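Local coordinates for serine-rich secreted cell wall anchored (LPXTG-motif ) protein (Lactobacillus reuteri ATCC 53608, PDB 5NXK) that probably mediates adhesion of the bacterium to its gut host through a right-handed parallel beta-solenoid displayed at the cell surface, at residues A[5-10]-A[30-35]; A[119-124]-A[195-200]. One frame throughout, in Å; residues are numbered along the deposited sequence.

Contact 1: A[5-10]-A[30-35]; sequences SNEEEL and LNNAIT
Glu7, in the first turn of helix 7-14, presents its carboxylate to two successive backbone N-H groups of the bend that follows strand 28-30. OE1 of Glu7 accepts from Asn31 N at 2.9 Å in a bond that is almost straight (174°), although the donor lies 34° out of the carboxylate plane on the syn side. Glu7 OE2 takes Asn32 N, also at 2.9 Å, through its syn lone pair, with a more bent N-H...O angle of 146°. One bond on each oxygen fixes the rotation of the carboxylate. The reach comes from an extended chain: CG stands anti to the backbone N, and nothing beyond it folds back.

The tight part lies beneath this grip. Glu7 CG rests on Leu30 CD2 at 3.8 Å, and Leu30 CD2 in turn meets Leu10 CD2 at 4.1 Å, the two leucine side chains crossing at about a right angle. Leu10 CG also packs against Ile34 CD1, again 4.1 Å apart. Val4 packs on Leu10, and Lys11 and Leu14 of the same helix on Ile34. The solvent side is looser: the exposed Asn31 and Asn32 meet the carboxylate mainly through their backbone. At the start of the helix, Asn6, the N-cap residue, accepts from Glu9 N through OD1, a capping bond. A short amphipathic helix laid over the open end of the first coil, with its apolar face on the core, is the N-terminal cap characteristic of parallel beta-solenoids.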
ATOM      1  N   SER A   5     -19.657  -6.588  16.827  1.00 31.58           N
ATOM      2  CA  SER A   5     -18.828  -6.824  17.997  1.00 34.40           C
ATOM      3  C   SER A   5     -17.978  -8.088  17.916  1.00 38.61           C
ATOM      4  O   SER A   5     -17.214  -8.379  18.844  1.00 39.37           O
ATOM      5  CB  SER A   5     -19.711  -6.903  19.246  1.00 41.30           C
ATOM      6  OG  SER A   5     -20.330  -5.655  19.493  1.00 51.26           O
ATOM      7  N   ASN A   6     -18.100  -8.840  16.825  1.00 34.93           N
ATOM      8  CA  ASN A   6     -17.301 -10.056  16.690  1.00 36.99           C
ATOM      9  C   ASN A   6     -17.188 -10.518  15.247  1.00 31.52           C
ATOM     10  O   ASN A   6     -17.745  -9.894  14.350  1.00 30.25           O
ATOM     11  CB  ASN A   6     -17.881 -11.177  17.562  1.00 38.86           C
ATOM     12  CG  ASN A   6     -19.306 -11.532  17.183  1.00 37.99           C
ATOM     13  OD1 ASN A   6     -19.640 -11.653  16.002  1.00 37.96           O
ATOM     14  ND2 ASN A   6     -20.161 -11.681  18.187  1.00 38.97           N
ATOM     15  N   GLU A   7     -16.462 -11.615  15.038  1.00 33.74           N
ATOM     16  CA  GLU A   7     -16.168 -12.089  13.693  1.00 32.23           C
ATOM     17  C   GLU A   7     -17.431 -12.376  12.892  1.00 36.47           C
ATOM     18  O   GLU A   7     -17.552 -11.939  11.752  1.00 30.57           O
ATOM     19  CB  GLU A   7     -15.276 -13.335  13.748  1.00 32.21           C
ATOM     20  CG  GLU A   7     -15.045 -13.978  12.385  1.00 37.44           C
ATOM     21  CD  GLU A   7     -13.867 -14.949  12.375  1.00 49.93           C
ATOM     22  OE1 GLU A   7     -13.425 -15.387  13.463  1.00 52.77           O
ATOM     23  OE2 GLU A   7     -13.360 -15.248  11.272  1.00 51.13           O
ATOM     24  N   GLU A   8     -18.375 -13.103  13.483  1.00 35.83           N
ATOM     25  CA  GLU A   8     -19.591 -13.477  12.762  1.00 38.18           C
ATOM     26  C   GLU A   8     -20.434 -12.255  12.395  1.00 40.83           C
ATOM     27  O   GLU A   8     -20.980 -12.185  11.289  1.00 40.65           O
ATOM     28  CB  GLU A   8     -20.430 -14.457  13.590  1.00 46.10           C
ATOM     29  CG  GLU A   8     -19.877 -15.875  13.642  1.00 57.43           C
ATOM     30  CD  GLU A   8     -19.531 -16.437  12.268  1.00 70.43           C
ATOM     31  OE1 GLU A   8     -20.406 -16.434  11.373  1.00 72.57           O
ATOM     32  OE2 GLU A   8     -18.378 -16.892  12.084  1.00 75.22           O
ATOM     33  N   GLU A   9     -20.530 -11.283  13.302  1.00 34.16           N
ATOM     34  CA  GLU A   9     -21.291 -10.071  12.984  1.00 37.14           C
ATOM     35  C   GLU A   9     -20.583  -9.236  11.907  1.00 36.44           C
ATOM     36  O   GLU A   9     -21.230  -8.688  11.002  1.00 34.67           O
ATOM     37  CB  GLU A   9     -21.519  -9.230  14.246  1.00 38.13           C
ATOM     38  CG  GLU A   9     -22.461  -9.878  15.268  1.00 43.90           C
ATOM     39  CD  GLU A   9     -22.540  -9.136  16.605  1.00 45.27           C
ATOM     40  OE1 GLU A   9     -21.828  -8.131  16.801  1.00 41.50           O
ATOM     41  OE2 GLU A   9     -23.337  -9.565  17.470  1.00 55.64           O
ATOM     42  N   LEU A  10     -19.258  -9.149  11.988  1.00 34.87           N
ATOM     43  CA  LEU A  10     -18.520  -8.391  10.977  1.00 34.55           C
ATOM     44  C   LEU A  10     -18.675  -9.055   9.609  1.00 36.41           C
ATOM     45  O   LEU A  10     -18.895  -8.386   8.597  1.00 38.46           O
ATOM     46  CB  LEU A  10     -17.041  -8.270  11.340  1.00 37.21           C
ATOM     47  CG  LEU A  10     -16.205  -7.433  10.363  1.00 36.42           C
ATOM     48  CD1 LEU A  10     -16.776  -6.013  10.235  1.00 32.49           C
ATOM     49  CD2 LEU A  10     -14.745  -7.392  10.806  1.00 38.33           C
ATOM     50  N   LEU A  30     -10.316 -12.210  13.820  1.00 35.90           N
ATOM     51  CA  LEU A  30     -10.785 -13.021  12.705  1.00 37.48           C
ATOM     52  C   LEU A  30      -9.964 -14.300  12.560  1.00 46.91           C
ATOM     53  O   LEU A  30      -8.764 -14.250  12.268  1.00 51.66           O
ATOM     54  CB  LEU A  30     -10.729 -12.225  11.393  1.00 36.95           C
ATOM     55  CG  LEU A  30     -11.390 -10.844  11.369  1.00 38.22           C
ATOM     56  CD1 LEU A  30     -11.165 -10.164  10.022  1.00 35.27           C
ATOM     57  CD2 LEU A  30     -12.871 -10.957  11.675  1.00 36.89           C
ATOM     58  N   ASN A  31     -10.612 -15.444  12.759  1.00 42.02           N
ATOM     59  CA  ASN A  31      -9.967 -16.736  12.546  1.00 42.33           C
ATOM     60  C   ASN A  31     -10.070 -17.166  11.085  1.00 40.37           C
ATOM     61  O   ASN A  31      -9.339 -18.047  10.619  1.00 38.50           O
ATOM     62  CB  ASN A  31     -10.586 -17.794  13.456  1.00 47.02           C
ATOM     63  CG  ASN A  31     -10.416 -17.459  14.930  1.00 55.00           C
ATOM     64  OD1 ASN A  31     -11.392 -17.214  15.637  1.00 66.58           O
ATOM     65  ND2 ASN A  31      -9.170 -17.422  15.390  1.00 49.96           N
ATOM     66  N   ASN A  32     -10.965 -16.513  10.358  1.00 39.91           N
ATOM     67  CA  ASN A  32     -11.144 -16.801   8.945  1.00 43.54           C
ATOM     68  C   ASN A  32     -11.068 -15.522   8.117  1.00 40.82           C
ATOM     69  O   ASN A  32     -11.311 -14.434   8.637  1.00 46.44           O
ATOM     70  CB  ASN A  32     -12.496 -17.475   8.736  1.00 47.31           C
ATOM     71  CG  ASN A  32     -12.611 -18.775   9.493  1.00 57.17           C
ATOM     72  OD1 ASN A  32     -12.008 -19.779   9.121  1.00 61.57           O
ATOM     73  ND2 ASN A  32     -13.351 -18.749  10.599  1.00 59.30           N
ATOM     74  N   ALA A  33     -10.728 -15.650   6.839  1.00 35.83           N
ATOM     75  CA  ALA A  33     -10.825 -14.520   5.921  1.00 38.58           C
ATOM     76  C   ALA A  33     -12.295 -14.276   5.597  1.00 40.35           C
ATOM     77  O   ALA A  33     -13.079 -15.217   5.532  1.00 42.14           O
ATOM     78  CB  ALA A  33     -10.029 -14.775   4.639  1.00 33.21           C
ATOM     79  N   ILE A  34     -12.661 -13.017   5.394  1.00 33.62           N
ATOM     80  CA  ILE A  34     -14.015 -12.666   4.976  1.00 33.82           C
ATOM     81  C   ILE A  34     -13.997 -12.245   3.508  1.00 33.97           C
ATOM     82  O   ILE A  34     -13.284 -11.315   3.152  1.00 32.75           O
ATOM     83  CB  ILE A  34     -14.585 -11.513   5.821  1.00 29.84           C
ATOM     84  CG1 ILE A  34     -14.781 -11.944   7.274  1.00 34.30           C
ATOM     85  CG2 ILE A  34     -15.901 -11.031   5.243  1.00 29.67           C
ATOM     86  CD1 ILE A  34     -15.123 -10.785   8.196  1.00 29.64           C
ATOM     87  N   THR A  35     -14.782 -12.904   2.660  1.00 33.94           N
ATOM     88  CA  THR A  35     -14.802 -12.545   1.243  1.00 32.71           C
ATOM     89  C   THR A  35     -15.982 -11.648   0.887  1.00 31.77           C
ATOM     90  O   THR A  35     -17.115 -11.916   1.267  1.00 29.57           O
ATOM     91  CB  THR A  35     -14.844 -13.793   0.330  1.00 35.35           C
ATOM     92  OG1 THR A  35     -13.631 -14.545   0.476  1.00 34.69           O
ATOM     93  CG2 THR A  35     -14.990 -13.383  -1.131  1.00 36.69           C
TER

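Contact 2: A[119-124]-A[195-200]; sequences AGVKTL and PSTSGI
Thr197 N donates to Ala119 O across 2.9 Å, joining two loops on one rim of the parallel beta-solenoid, each leading into a strand of the same sheet (122-127 and 200-205). The bond is nearly straight at the hydrogen (170°), yet its donor sits 39° above the carbonyl plane. Thr197 also lays its side chain over the Ala119-Gly120 backbone: CG2 comes within 3.5 Å of Ala119 O, and OG1 within 3.6 Å of Gly120 CA. A chi1 of 62° sets OG1 between the backbone N and the carbonyl carbon, turned to the Gly120-Val121 side, and CG2 anti to the carbonyl carbon, over Ala119 O.

Two waters form the next shell. The first probably donates to Ala119 O and is hydrogen-bonded to Thr197 OG1 and Ser198 OG; the second accepts from Val121 N and is also bonded to Thr197 OG1, so this one hydroxyl links both waters. Further out, Asn167, just ahead of the intervening strand 168-171, accepts from Lys122 N through OD1 and donates to Ile200 O through ND2. The 195-200 loop is shaped from within by an ST motif, in which Ser196 OG accepts from Gly199 N at 2.9 Å.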
ATOM      1  N   ALA A 119      -5.457  -7.033 -13.502  1.00 24.48           N
ATOM      2  CA  ALA A 119      -6.890  -6.807 -13.612  1.00 23.88           C
ATOM      3  C   ALA A 119      -7.242  -5.324 -13.532  1.00 24.08           C
ATOM      4  O   ALA A 119      -6.521  -4.466 -14.061  1.00 22.29           O
ATOM      5  CB  ALA A 119      -7.627  -7.588 -12.522  1.00 23.99           C
ATOM      6  N   GLY A 120      -8.349  -5.021 -12.859  1.00 19.99           N
ATOM      7  CA  GLY A 120      -8.827  -3.652 -12.783  1.00 22.55           C
ATOM      8  C   GLY A 120      -7.981  -2.758 -11.892  1.00 25.21           C
ATOM      9  O   GLY A 120      -7.072  -3.231 -11.186  1.00 21.43           O
ATOM     10  N   VAL A 121      -8.315  -1.468 -11.884  1.00 23.35           N
ATOM     11  CA  VAL A 121      -7.512  -0.469 -11.169  1.00 20.40           C
ATOM     12  C   VAL A 121      -7.562  -0.690  -9.670  1.00 25.12           C
ATOM     13  O   VAL A 121      -8.643  -0.727  -9.076  1.00 23.20           O
ATOM     14  CB  VAL A 121      -7.981   0.968 -11.495  1.00 24.17           C
ATOM     15  CG1 VAL A 121      -7.204   2.000 -10.674  1.00 25.28           C
ATOM     16  CG2 VAL A 121      -7.835   1.242 -12.991  1.00 28.52           C
ATOM     17  N   LYS A 122      -6.375  -0.838  -9.070  1.00 22.63           N
ATOM     18  CA  LYS A 122      -6.232  -1.033  -7.627  1.00 20.45           C
ATOM     19  C   LYS A 122      -5.599   0.188  -6.967  1.00 24.41           C
ATOM     20  O   LYS A 122      -4.451   0.551  -7.268  1.00 24.39           O
ATOM     21  CB  LYS A 122      -5.388  -2.274  -7.327  1.00 21.13           C
ATOM     22  CG  LYS A 122      -5.800  -3.501  -8.120  1.00 20.75           C
ATOM     23  CD  LYS A 122      -7.257  -3.862  -7.839  1.00 22.52           C
ATOM     24  CE  LYS A 122      -7.590  -5.278  -8.353  1.00 23.97           C
ATOM     25  NZ  LYS A 122      -9.062  -5.529  -8.300  1.00 23.66           N
ATOM     26  N   THR A 123      -6.351   0.786  -6.051  1.00 20.24           N
ATOM     27  CA  THR A 123      -5.966   2.027  -5.405  1.00 26.08           C
ATOM     28  C   THR A 123      -6.000   1.921  -3.879  1.00 26.13           C
ATOM     29  O   THR A 123      -6.985   1.455  -3.301  1.00 23.41           O
ATOM     30  CB  THR A 123      -6.905   3.183  -5.848  1.00 26.58           C
ATOM     31  OG1 THR A 123      -6.910   3.276  -7.282  1.00 25.00           O
ATOM     32  CG2 THR A 123      -6.447   4.508  -5.261  1.00 24.51           C
ATOM     33  N   LEU A 124      -4.933   2.387  -3.237  1.00 23.23           N
ATOM     34  CA  LEU A 124      -4.895   2.541  -1.789  1.00 21.72           C
ATOM     35  C   LEU A 124      -4.739   4.010  -1.438  1.00 27.69           C
ATOM     36  O   LEU A 124      -3.733   4.641  -1.778  1.00 24.24           O
ATOM     37  CB  LEU A 124      -3.750   1.734  -1.178  1.00 24.43           C
ATOM     38  CG  LEU A 124      -3.497   1.932   0.325  1.00 25.26           C
ATOM     39  CD1 LEU A 124      -4.691   1.406   1.139  1.00 22.34           C
ATOM     40  CD2 LEU A 124      -2.216   1.226   0.749  1.00 23.17           C
ATOM     41  N   PRO A 195      -2.066  -8.475 -18.331  1.00 25.13           N
ATOM     42  CA  PRO A 195      -3.496  -8.253 -18.581  1.00 26.41           C
ATOM     43  C   PRO A 195      -4.134  -7.097 -17.781  1.00 26.35           C
ATOM     44  O   PRO A 195      -5.350  -6.954 -17.829  1.00 24.19           O
ATOM     45  CB  PRO A 195      -4.130  -9.589 -18.141  1.00 29.74           C
ATOM     46  CG  PRO A 195      -2.996 -10.565 -18.064  1.00 32.54           C
ATOM     47  CD  PRO A 195      -1.821  -9.736 -17.622  1.00 29.58           C
ATOM     48  N   SER A 196      -3.332  -6.253 -17.140  1.00 23.60           N
ATOM     49  CA  SER A 196      -3.838  -5.072 -16.420  1.00 23.64           C
ATOM     50  C   SER A 196      -4.718  -4.191 -17.307  1.00 21.37           C
ATOM     51  O   SER A 196      -4.417  -3.995 -18.482  1.00 23.21           O
ATOM     52  CB  SER A 196      -2.667  -4.240 -15.873  1.00 20.20           C
ATOM     53  OG  SER A 196      -3.092  -2.966 -15.400  1.00 22.11           O
ATOM     54  N   THR A 197      -5.783  -3.634 -16.752  1.00 20.68           N
ATOM     55  CA  THR A 197      -6.608  -2.756 -17.557  1.00 21.90           C
ATOM     56  C   THR A 197      -5.927  -1.412 -17.810  1.00 28.76           C
ATOM     57  O   THR A 197      -6.256  -0.753 -18.781  1.00 27.16           O
ATOM     58  CB  THR A 197      -7.966  -2.457 -16.904  1.00 20.70           C
ATOM     59  OG1 THR A 197      -7.738  -1.774 -15.664  1.00 22.01           O
ATOM     60  CG2 THR A 197      -8.776  -3.742 -16.653  1.00 19.11           C
ATOM     61  N   SER A 198      -4.973  -1.008 -16.969  1.00 23.08           N
ATOM     62  CA  SER A 198      -4.381   0.332 -17.140  1.00 23.86           C
ATOM     63  C   SER A 198      -2.879   0.375 -17.361  1.00 22.87           C
ATOM     64  O   SER A 198      -2.400   1.244 -18.090  1.00 24.22           O
ATOM     65  CB  SER A 198      -4.713   1.220 -15.930  1.00 27.46           C
ATOM     66  OG  SER A 198      -3.978   0.826 -14.777  1.00 27.70           O
ATOM     67  N   GLY A 199      -2.126  -0.522 -16.728  1.00 19.29           N
ATOM     68  CA  GLY A 199      -0.679  -0.499 -16.870  1.00 18.24           C
ATOM     69  C   GLY A 199      -0.012   0.733 -16.269  1.00 18.33           C
ATOM     70  O   GLY A 199       1.127   1.076 -16.606  1.00 23.58           O
ATOM     71  N   ILE A 200      -0.711   1.376 -15.345  1.00 21.37           N
ATOM     72  CA  ILE A 200      -0.225   2.597 -14.701  1.00 25.00           C
ATOM     73  C   ILE A 200       0.061   2.347 -13.222  1.00 23.94           C
ATOM     74  O   ILE A 200      -0.773   1.773 -12.520  1.00 22.72           O
ATOM     75  CB  ILE A 200      -1.264   3.727 -14.819  1.00 18.10           C
ATOM     76  CG1 ILE A 200      -1.511   4.054 -16.295  1.00 21.54           C
ATOM     77  CG2 ILE A 200      -0.817   4.981 -14.044  1.00 18.79           C
ATOM     78  CD1 ILE A 200      -2.716   4.965 -16.514  1.00 22.14           C
TER
HETATM   79  O   HOH W   1      -5.399  -1.517 -14.016  1.00 23.60           O
HETATM   80  O   HOH W   2     -10.153  -0.948 -14.243  1.00 25.61           O

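How the contacts relate
From the N terminus, the chain runs from strand 3-4 into helix 7-14, then through strands 21-24 and 28-30. Contact 1 closes this first loop, with 19 residues between its segments, and ties the helix to the bend between strands 28-30 and 34-36, which are edge strands of two different sheets. Further coils follow before contact 2 opens at 119-124. It closes a longer loop of 70 intervening residues, bringing together the approaches to strands 122-127 and 200-205, which have strand 168-171 between them. The two loops are in series, neither nesting nor crossing. The centres of the two contacts are about 28 Å apart and their nearest atoms about 12 Å: one lies at the solenoid's end, the other along its length.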